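Side-chain contact in 2-dehydro-3-deoxyphosphogluconate aldolase (Vibrio fischeri, PDB 3NZR), which belongs to the KDGP aldolase family, a group of TIM-barrel-type proteins, and assembles from two chains: residues 126-131 / 176-181. Numbering follows the deposited sequence.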
loop_
_atom_site.group_PDB
_atom_site.type_symbol
_atom_site.label_atom_id
_atom_site.label_comp_id
_atom_site.label_asym_id
_atom_site.label_seq_id
_atom_site.Cartn_x
_atom_site.Cartn_y
_atom_site.Cartn_z
ATOM N N GLY A 126 -19.898 7.356 6.585
ATOM C CA GLY A 126 -19.162 7.687 5.349
ATOM C C GLY A 126 -17.690 7.966 5.519
ATOM O O GLY A 126 -17.004 8.141 4.517
HETATM N N MSE A 127 -17.210 8.049 6.748
HETATM C CA MSE A 127 -15.811 8.227 6.977
HETATM C C MSE A 127 -15.217 7.007 7.668
HETATM O O MSE A 127 -15.840 6.428 8.598
HETATM C CB MSE A 127 -15.539 9.453 7.848
HETATM C CG MSE A 127 -16.100 10.757 7.297
HETATM SE SE MSE A 127 -15.194 11.329 5.631
HETATM C CE MSE A 127 -13.423 11.965 6.279
ATOM N N VAL A 128 -14.014 6.632 7.234
ATOM C CA VAL A 128 -13.373 5.425 7.770
ATOM C C VAL A 128 -11.924 5.660 8.127
ATOM O O VAL A 128 -11.247 6.492 7.498
ATOM C CB VAL A 128 -13.448 4.208 6.808
ATOM C CG1 VAL A 128 -14.911 3.718 6.579
ATOM C CG2 VAL A 128 -12.708 4.499 5.509
ATOM N N LYS A 129 -11.455 4.925 9.135
ATOM C CA LYS A 129 -10.072 5.031 9.627
ATOM C C LYS A 129 -9.192 4.006 8.862
ATOM O O LYS A 129 -9.520 2.817 8.843
ATOM C CB LYS A 129 -9.940 4.843 11.125
ATOM C CG LYS A 129 -8.520 4.706 11.655
ATOM C CD LYS A 129 -8.426 4.372 13.138
ATOM C CE LYS A 129 -6.946 3.948 13.570
ATOM N NZ LYS A 129 -6.869 3.845 15.050
ATOM N N ILE A 130 -8.105 4.466 8.263
ATOM C CA ILE A 130 -7.264 3.557 7.443
ATOM C C ILE A 130 -5.825 3.433 7.970
ATOM O O ILE A 130 -4.948 2.713 7.338
ATOM C CB ILE A 130 -7.206 3.991 5.965
ATOM C CG1 ILE A 130 -6.689 5.422 5.840
ATOM C CG2 ILE A 130 -8.625 3.908 5.304
ATOM C CD1 ILE A 130 -6.370 5.843 4.427
ATOM N N SER A 131 -5.499 4.151 9.045
ATOM C CA SER A 131 -4.144 4.098 9.598
ATOM C C SER A 131 -4.053 2.890 10.568
ATOM O O SER A 131 -3.860 3.073 11.809
ATOM C CB SER A 131 -3.816 5.396 10.344
ATOM O OG SER A 131 -4.948 5.876 11.070
ATOM N N ALA A 176 -24.081 0.158 7.133
ATOM C CA ALA A 176 -24.951 0.266 5.981
ATOM C C ALA A 176 -24.334 1.155 4.885
ATOM O O ALA A 176 -24.468 0.842 3.716
ATOM C CB ALA A 176 -26.342 0.791 6.374
ATOM N N CYS A 177 -23.656 2.241 5.253
ATOM C CA CYS A 177 -23.029 3.113 4.270
ATOM C C CYS A 177 -21.771 2.448 3.658
ATOM O O CYS A 177 -21.503 2.626 2.479
ATOM C CB CYS A 177 -22.627 4.407 4.919
ATOM S SG CYS A 177 -21.751 5.540 3.841
ATOM N N VAL A 178 -21.051 1.638 4.414
ATOM C CA VAL A 178 -19.915 0.906 3.819
ATOM C C VAL A 178 -20.354 -0.125 2.807
ATOM O O VAL A 178 -19.739 -0.274 1.729
ATOM C CB VAL A 178 -19.035 0.300 4.900
ATOM C CG1 VAL A 178 -17.961 -0.591 4.244
ATOM C CG2 VAL A 178 -18.459 1.386 5.756
ATOM N N ALA A 179 -21.456 -0.837 3.121
ATOM C CA ALA A 179 -22.037 -1.838 2.236
ATOM C C ALA A 179 -22.487 -1.142 0.965
ATOM O O ALA A 179 -22.212 -1.649 -0.111
ATOM C CB ALA A 179 -23.261 -2.543 2.882
ATOM N N LYS A 180 -23.189 -0.002 1.072
ATOM C CA LYS A 180 -23.596 0.745 -0.132
ATOM C C LYS A 180 -22.422 1.114 -1.019
ATOM O O LYS A 180 -22.435 0.915 -2.249
ATOM C CB LYS A 180 -24.308 2.019 0.258
ATOM C CG LYS A 180 -24.851 2.831 -0.956
ATOM C CD LYS A 180 -25.694 4.062 -0.511
ATOM C CE LYS A 180 -26.736 4.448 -1.612
ATOM N NZ LYS A 180 -27.753 5.445 -1.122
ATOM N N ALA A 181 -21.358 1.586 -0.396
ATOM C CA ALA A 181 -20.158 1.995 -1.137
ATOM C C ALA A 181 -19.519 0.765 -1.804
ATOM O O ALA A 181 -19.126 0.832 -2.979
ATOM C CB ALA A 181 -19.143 2.729 -0.212
#
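Gly-126 and Cys-177 bring the backbones closest, with Gly-126 CA 6.1 Å from Cys-177 CA; from there the extended chain of 127-129 runs away from segment 176-181 of helix 172-184. The separation widens to 8.9 Å between Val-128 CA and Val-178 CA, so the two meet just before and within the strand, over two pairs of residues. Gly-126 has a positive phi of 91°, at which a beta carbon would press on the carbonyl oxygen of the residue before. Its alpha carbon faces the helix. The thiol of Cys-177 comes up against that carbon, with Cys-177 SG 3.7 Å from Gly-126 CA. The sulfur leans to the amide side of the glycine, lying 3.8 Å from Gly-126 N and farther from its carbonyl group; its position anti to the backbone N of Cys-177 (chi1 177°) carries it out from the helix to the loop, where the side chain also touches Val-125. Strand 127-129 stands apart from the parallel sheet of the TIM-barrel-type fold: it pairs with 143-145 in a two-stranded antiparallel sheet. Helix 172-184 links the neighbouring parallel strands 160-163 and 188-191 in a beta-alpha-beta crossover, so the contact joins this small sheet to the outer helical layer of the barrel. Deeper in, one methyl of each valine meets the other: Val-128 CG1 lies 4.3 Å from Val-178 CG2, a loose apolar touch between buried side chains. Val-128 also packs on Ile-119, Val-144 and Ala-149, while Ala-181, one turn along the helix from Val-178, rests on Val-146 and Ile-150 of helix 146-155.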